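Local coordinates for clostripain-related protein (Bacteroides thetaiotaomicron, PDB 6N9J), which probably cleaves peptide bonds as a secreted C11 (clostripain-family) cysteine protease of a gut commensal, and is captured here with an irreversible peptide inhibitor, at residues A[253-258]-A[368-373]; A[289-294]-A[302-307]; A[316-321]-A[339-344]. One frame throughout, in Å; residues are numbered along the deposited sequence.

Contact 1: residues A[253-258]-A[368-373]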
# COMPACT_ATOMS: atom_id res chain seq x y z
N ALA A 253 8.00 19.51 -9.01
CA ALA A 253 8.34 20.84 -9.52
C ALA A 253 7.75 21.94 -8.63
O ALA A 253 8.38 22.96 -8.40
CB ALA A 253 7.87 21.00 -10.96
N ALA A 254 6.53 21.74 -8.13
CA ALA A 254 5.92 22.72 -7.24
C ALA A 254 6.67 22.75 -5.91
O ALA A 254 6.77 23.79 -5.28
CB ALA A 254 4.45 22.42 -7.02
N THR A 255 7.19 21.60 -5.49
CA THR A 255 7.96 21.51 -4.25
C THR A 255 9.26 22.31 -4.32
O THR A 255 9.61 23.02 -3.39
CB THR A 255 8.29 20.04 -3.90
OG1 THR A 255 7.08 19.32 -3.66
CG2 THR A 255 9.19 19.95 -2.66
N ARG A 256 9.95 22.18 -5.45
CA ARG A 256 11.22 22.86 -5.64
C ARG A 256 11.04 24.36 -5.50
O ARG A 256 11.82 25.03 -4.84
CB ARG A 256 11.82 22.51 -7.00
CG ARG A 256 12.09 21.02 -7.17
CD ARG A 256 12.71 20.67 -8.51
NE ARG A 256 12.56 21.74 -9.49
CZ ARG A 256 12.20 21.55 -10.75
NH1 ARG A 256 11.96 20.33 -11.20
NH2 ARG A 256 12.09 22.59 -11.57
N ASP A 257 9.97 24.88 -6.10
CA ASP A 257 9.68 26.31 -6.06
C ASP A 257 9.43 26.80 -4.64
O ASP A 257 9.82 27.92 -4.28
CB ASP A 257 8.47 26.62 -6.94
CG ASP A 257 8.74 26.35 -8.40
OD1 ASP A 257 9.88 25.98 -8.74
OD2 ASP A 257 7.80 26.51 -9.20
N VAL A 258 8.78 25.97 -3.83
CA VAL A 258 8.52 26.33 -2.44
C VAL A 258 9.84 26.42 -1.67
O VAL A 258 10.08 27.39 -0.95
CB VAL A 258 7.56 25.33 -1.76
CG1 VAL A 258 7.61 25.45 -0.25
CG2 VAL A 258 6.14 25.56 -2.25
N SER A 368 16.32 14.09 -4.84
CA SER A 368 16.85 14.92 -5.92
C SER A 368 15.74 15.49 -6.81
O SER A 368 15.89 16.57 -7.38
CB SER A 368 17.84 14.11 -6.75
OG SER A 368 17.25 12.89 -7.19
N ALA A 369 14.61 14.79 -6.94
CA ALA A 369 13.53 15.23 -7.82
C ALA A 369 12.83 16.49 -7.30
O ALA A 369 12.49 17.39 -8.07
CB ALA A 369 12.51 14.11 -8.02
N ALA A 370 12.62 16.54 -5.99
CA ALA A 370 11.97 17.67 -5.34
C ALA A 370 12.99 18.70 -4.86
O ALA A 370 12.64 19.66 -4.17
CB ALA A 370 11.11 17.19 -4.18
N ASP A 371 14.25 18.47 -5.23
CA ASP A 371 15.37 19.37 -4.98
C ASP A 371 15.61 19.64 -3.50
O ASP A 371 15.72 20.79 -3.07
CB ASP A 371 15.17 20.70 -5.71
CG ASP A 371 16.45 21.48 -5.86
OD1 ASP A 371 17.49 20.87 -6.16
OD2 ASP A 371 16.42 22.72 -5.66
N TRP A 372 15.70 18.58 -2.71
CA TRP A 372 16.02 18.74 -1.31
C TRP A 372 17.52 18.98 -1.12
O TRP A 372 18.25 18.11 -0.64
CB TRP A 372 15.54 17.53 -0.50
CG TRP A 372 14.05 17.54 -0.35
CD1 TRP A 372 13.14 16.92 -1.16
CD2 TRP A 372 13.29 18.24 0.64
NE1 TRP A 372 11.87 17.17 -0.72
CE2 TRP A 372 11.93 17.98 0.38
CE3 TRP A 372 13.63 19.06 1.73
CZ2 TRP A 372 10.91 18.51 1.17
CZ3 TRP A 372 12.62 19.57 2.51
CH2 TRP A 372 11.28 19.30 2.23
N ASP A 373 17.97 20.16 -1.51
CA ASP A 373 19.33 20.62 -1.22
C ASP A 373 19.29 21.73 -0.16
O ASP A 373 18.60 22.73 -0.34
CB ASP A 373 20.04 21.11 -2.48
CG ASP A 373 19.43 22.38 -3.05
OD1 ASP A 373 18.19 22.42 -3.22
OD2 ASP A 373 20.17 23.34 -3.31

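Contact 2: residues A[289-294]-A[302-307]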
# COMPACT_ATOMS: atom_id res chain seq x y z
N ASP A 289 3.04 14.07 8.01
CA ASP A 289 2.18 14.49 6.92
C ASP A 289 2.88 15.49 6.00
O ASP A 289 3.34 16.56 6.43
CB ASP A 289 0.88 15.07 7.46
CG ASP A 289 -0.12 15.37 6.36
OD1 ASP A 289 -0.78 14.42 5.84
OD2 ASP A 289 -0.25 16.56 6.02
N LEU A 290 2.94 15.14 4.71
CA LEU A 290 3.64 15.94 3.71
C LEU A 290 3.10 17.37 3.59
O LEU A 290 3.88 18.32 3.50
CB LEU A 290 3.57 15.26 2.34
CG LEU A 290 4.19 16.03 1.18
CD1 LEU A 290 5.69 16.16 1.35
CD2 LEU A 290 3.86 15.38 -0.14
N MET A 291 1.77 17.54 3.60
CA MET A 291 1.21 18.89 3.54
C MET A 291 1.56 19.68 4.80
O MET A 291 1.83 20.88 4.73
CB MET A 291 -0.32 18.86 3.34
CG MET A 291 -0.96 20.28 3.32
SD MET A 291 -0.40 21.35 1.98
CE MET A 291 -1.44 20.79 0.63
N GLY A 292 1.55 18.98 5.94
CA GLY A 292 1.88 19.58 7.22
C GLY A 292 3.30 20.07 7.21
O GLY A 292 3.60 21.15 7.71
N LEU A 293 4.19 19.30 6.59
CA LEU A 293 5.57 19.73 6.44
C LEU A 293 5.70 21.01 5.60
O LEU A 293 6.40 21.94 5.99
CB LEU A 293 6.42 18.63 5.81
CG LEU A 293 7.89 18.99 5.52
CD1 LEU A 293 8.58 19.43 6.79
CD2 LEU A 293 8.65 17.84 4.88
N MET A 294 5.01 21.06 4.46
CA MET A 294 5.17 22.17 3.51
C MET A 294 4.54 23.46 4.04
O MET A 294 5.02 24.56 3.75
CB MET A 294 4.56 21.78 2.16
CG MET A 294 5.24 20.58 1.50
SD MET A 294 6.96 20.91 1.05
CE MET A 294 7.80 19.80 2.11
N GLN A 302 2.39 32.80 -2.84
CA GLN A 302 2.23 32.51 -4.25
C GLN A 302 2.74 31.11 -4.54
O GLN A 302 2.02 30.26 -5.07
CB GLN A 302 2.96 33.53 -5.12
N ALA A 303 3.99 30.87 -4.16
CA ALA A 303 4.60 29.55 -4.32
C ALA A 303 3.76 28.47 -3.65
O ALA A 303 3.63 27.36 -4.17
CB ALA A 303 6.00 29.56 -3.75
N PHE A 304 3.19 28.80 -2.50
CA PHE A 304 2.50 27.81 -1.70
C PHE A 304 1.10 27.52 -2.19
O PHE A 304 0.69 26.36 -2.24
CB PHE A 304 2.42 28.24 -0.24
CG PHE A 304 1.77 27.21 0.64
CD1 PHE A 304 2.33 25.95 0.78
CD2 PHE A 304 0.59 27.50 1.31
CE1 PHE A 304 1.74 25.00 1.58
CE2 PHE A 304 -0.01 26.55 2.11
CZ PHE A 304 0.57 25.30 2.25
N ASN A 305 0.35 28.57 -2.51
CA ASN A 305 -1.00 28.37 -3.01
C ASN A 305 -0.98 27.57 -4.31
O ASN A 305 -1.94 26.90 -4.63
CB ASN A 305 -1.71 29.72 -3.23
CG ASN A 305 -1.95 30.47 -1.92
OD1 ASN A 305 -1.95 29.87 -0.84
ND2 ASN A 305 -2.15 31.78 -2.01
N HIS A 306 0.13 27.66 -5.05
CA HIS A 306 0.30 26.85 -6.25
C HIS A 306 0.60 25.40 -5.86
O HIS A 306 0.09 24.47 -6.49
CB HIS A 306 1.42 27.39 -7.12
CG HIS A 306 1.71 26.52 -8.30
ND1 HIS A 306 0.95 26.53 -9.45
CD2 HIS A 306 2.67 25.57 -8.50
CE1 HIS A 306 1.43 25.65 -10.31
NE2 HIS A 306 2.47 25.05 -9.75
N TYR A 307 1.42 25.22 -4.83
CA TYR A 307 1.75 23.89 -4.34
C TYR A 307 0.49 23.14 -3.92
O TYR A 307 0.35 21.96 -4.22
CB TYR A 307 2.73 23.96 -3.16
CG TYR A 307 3.03 22.60 -2.59
CD1 TYR A 307 4.02 21.81 -3.15
CD2 TYR A 307 2.30 22.09 -1.52
CE1 TYR A 307 4.28 20.55 -2.65
CE2 TYR A 307 2.56 20.83 -1.02
CZ TYR A 307 3.55 20.07 -1.58
OH TYR A 307 3.81 18.81 -1.10

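Contact 3: residues A[316-321]-A[339-344]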
# COMPACT_ATOMS: atom_id res chain seq x y z
N ILE A 316 -6.03 12.49 -4.97
CA ILE A 316 -7.37 12.75 -5.48
C ILE A 316 -8.50 12.21 -4.59
O ILE A 316 -9.67 12.47 -4.83
CB ILE A 316 -7.55 12.18 -6.91
CG1 ILE A 316 -7.35 10.67 -6.93
CG2 ILE A 316 -6.57 12.85 -7.87
CD1 ILE A 316 -7.71 10.06 -8.26
N TRP A 317 -8.14 11.47 -3.55
CA TRP A 317 -9.14 10.89 -2.67
C TRP A 317 -8.46 10.70 -1.33
O TRP A 317 -7.31 10.27 -1.29
CB TRP A 317 -9.66 9.54 -3.24
CG TRP A 317 -10.87 9.00 -2.52
CD1 TRP A 317 -12.18 9.11 -2.91
CD2 TRP A 317 -10.88 8.30 -1.26
NE1 TRP A 317 -13.00 8.52 -1.97
CE2 TRP A 317 -12.23 8.02 -0.96
CE3 TRP A 317 -9.89 7.89 -0.38
CZ2 TRP A 317 -12.61 7.33 0.19
CZ3 TRP A 317 -10.26 7.21 0.78
CH2 TRP A 317 -11.61 6.94 1.05
N LYS A 318 -9.13 11.04 -0.22
CA LYS A 318 -8.63 10.66 1.11
C LYS A 318 -9.76 10.62 2.13
O LYS A 318 -10.76 11.33 2.01
CB LYS A 318 -7.53 11.60 1.59
CG LYS A 318 -8.05 12.98 1.97
CD LYS A 318 -6.91 13.91 2.32
CE LYS A 318 -7.38 15.34 2.34
NZ LYS A 318 -8.49 15.50 3.30
N ASN A 319 -9.60 9.77 3.14
CA ASN A 319 -10.54 9.74 4.24
C ASN A 319 -9.94 9.04 5.44
O ASN A 319 -9.13 8.13 5.30
CB ASN A 319 -11.84 9.05 3.84
CG ASN A 319 -13.07 9.81 4.28
OD1 ASN A 319 -13.02 10.59 5.23
ND2 ASN A 319 -14.19 9.60 3.59
N THR A 320 -10.32 9.49 6.63
CA THR A 320 -9.84 8.88 7.86
C THR A 320 -10.91 8.99 8.93
O THR A 320 -11.71 9.92 8.95
CB THR A 320 -8.54 9.54 8.37
OG1 THR A 320 -8.06 8.86 9.53
CG2 THR A 320 -8.78 11.02 8.70
N THR A 321 -10.95 8.01 9.82
CA THR A 321 -11.70 8.16 11.06
C THR A 321 -10.93 9.16 11.93
O THR A 321 -9.74 9.41 11.69
CB THR A 321 -11.88 6.81 11.75
OG1 THR A 321 -10.61 6.12 11.78
CG2 THR A 321 -12.86 5.96 10.96
N ASP A 339 -5.93 14.12 13.43
CA ASP A 339 -6.12 15.54 13.15
C ASP A 339 -4.95 16.11 12.34
O ASP A 339 -3.80 16.04 12.78
CB ASP A 339 -6.29 16.31 14.46
CG ASP A 339 -6.60 17.77 14.23
OD1 ASP A 339 -7.79 18.10 14.04
OD2 ASP A 339 -5.65 18.59 14.26
N GLY A 340 -5.24 16.63 11.15
CA GLY A 340 -4.20 17.14 10.27
C GLY A 340 -3.94 16.27 9.05
O GLY A 340 -3.12 16.61 8.20
N PHE A 341 -4.66 15.16 8.96
CA PHE A 341 -4.43 14.15 7.92
C PHE A 341 -4.68 14.67 6.51
O PHE A 341 -5.77 15.13 6.18
CB PHE A 341 -5.34 12.95 8.21
CG PHE A 341 -5.43 11.94 7.10
CD1 PHE A 341 -4.46 10.97 6.94
CD2 PHE A 341 -6.54 11.93 6.26
CE1 PHE A 341 -4.57 10.03 5.94
CE2 PHE A 341 -6.65 10.99 5.25
CZ PHE A 341 -5.67 10.03 5.09
N GLU A 342 -3.66 14.59 5.65
CA GLU A 342 -3.88 14.99 4.28
C GLU A 342 -3.59 13.84 3.32
O GLU A 342 -3.67 14.00 2.10
CB GLU A 342 -3.03 16.21 3.93
CG GLU A 342 -3.43 17.48 4.71
CD GLU A 342 -4.84 17.98 4.40
OE1 GLU A 342 -5.36 18.81 5.18
OE2 GLU A 342 -5.45 17.56 3.37
N GLY A 343 -3.28 12.67 3.88
CA GLY A 343 -3.29 11.45 3.10
C GLY A 343 -1.96 10.91 2.62
O GLY A 343 -1.92 9.82 2.06
N VAL A 344 -0.88 11.66 2.82
CA VAL A 344 0.43 11.24 2.33
C VAL A 344 1.53 11.52 3.36
O VAL A 344 1.52 12.56 4.02
CB VAL A 344 0.79 11.93 0.99
CG1 VAL A 344 2.12 11.41 0.44
CG2 VAL A 344 -0.30 11.70 -0.03

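Contact 1: residues A[253-258]-A[368-373]
R256 on helix 253-258 faces A370, the first residue to leave the helix that ends at A369, their CA atoms 5.3 Å apart, and the chain then turns at D371, which has positive phi. The aliphatic part of R256 does most of the touching. Its CG sits 3.3 Å from A370 O and 3.4 Å from D371 CB, while CD comes to 3.3 Å from A369 O, so the methylenes lie against the last carbonyls of the ending helix. A bend at chi3 (-17°) turns the guanidinium back toward its own helix, where A253 CA lies over one face. The R256 and D371 side chains cross at about a right angle, and R256 NE stays 5.5 Å from D371 OD2; the opposite charges may attract, but they do not pair. Deeper in, T255 CG2 packs on A370 CB at 3.7 Å and reaches obliquely toward the W372 indole. T255 carries CG2 anti to its backbone N, which leaves OG1 beside that N and bonded to L251 O within its own helix. W372 also lies against L293 and M294 of helix 290-297. The helix end is a Schellman motif with D371 as C-prime residue: W372 N returns to Y367 O, and D371 N makes a weak bond to S368 O.

Contact 2: residues A[289-294]-A[302-307]
M291, M294 and L290 of helix 290-294 meet F304 and Y307 of helix 302-307 in an antiparallel helical hairpin, whose segment axes run at 171° and stay 11.9 Å apart. That spacing is wide for packed helices, and long side chains fill it: two aromatic rings project from one helix, and two bent methionines and a leucine receive them. Y307 is the main bump. Its CG is anti to the backbone N (chi1 177°), which sends the ring straight across the gap with the hydroxyl leading. The hollow it enters is formed by L290, M291 and M294. L290 CD2 lies 3.6 Å from Y307 OH, and M294 CG lies 3.5 Å from the same oxygen. The M294 chain crosses the tyrosine at about a right angle, then bends at chi2, which carries SD to 4.8 Å from the centroid of the Y307 ring, oblique to it. M291 comes from another quarter, its SD at the edge of the Y307 ring and almost in its plane. The same sulfur serves the second bump, F304, approaching the ring obliquely with M291 SD 4.1 Å from F304 CZ, so one thioether flanks both rings, in a pair of Met-aromatic contacts. F304 also reaches M294, F304 CE1 touching the M294 backbone carbonyl and M294 CB. The touching residues are all buried; T255 of helix 248-259 covers Y307 from outside the hairpin, and Y311 extends the packing against L290 and M291. At the start of helix 290-294, D289 is the N-cap: its OD2 accepts from G292 N at 3.0 Å, on the anti side of the carboxylate and 20° out of its plane.

Contact 3: residues A[316-321]-A[339-344]
Aromatic and apolar packing dominates where F341 meets T320 and K318. The T320 side chain lies over one face of the F341 ring in a CH-pi contact, CB standing 4.0 Å from the centroid and 21° off the ring normal, while its CG2 reaches F341 CD2 at 3.4 Å. On the opposite face G343 N sits 3.5 Å above the plane, over the ring centre, so the phenyl is held between a threonine and a backbone turn of its own segment. K318 CB touches F341 CE2 at 3.8 Å, obliquely. Of the polar contacts, the clearest lies at the end of strand 316-320: T320 OG1, anti to the backbone N (chi1 -176°), donates to T321 O at 2.8 Å, on a lone pair in the carbonyl plane, which leaves CG2 turned to the ring. Charge adds a looser link, for K318 extends beside the E342 backbone, its CD 3.2 Å from E342 O, and bends at chi4 to form a long salt bridge, NZ to E342 OE2, of 3.7 Å. E342 O is bonded to Y311 OH of helix 301-314, and E342 N to D289 OD1. Strand 316-320 pairs antiparallel with strand 239-244 in the large mixed sheet, helix 206-221 packs on W317 and N319, and loop 339-344 leads from strand 333-337 to strand 345-346.

How the contacts relate
Contact 2 is the buried core of the set; contacts 1 and 3 are each partly buried and bring a charged side chain to the surface. Contacts 1 and 2 share one helical cluster: T255 OG1 lies 3.2 Å from Y307 CE1. Contact 3 sets a loop against a strand of the mixed sheet and joins contact 2 through polar bonds instead, L290 N probably donating to V344 O. The nearest atoms of contacts 1 and 3 are about 10 Å apart. Chemistry follows place: methionine sulfur beside aromatic rings in contact 2, arginine methylenes on a helix end in contact 1, and a threonine over a phenylalanine, with a long salt bridge, in contact 3.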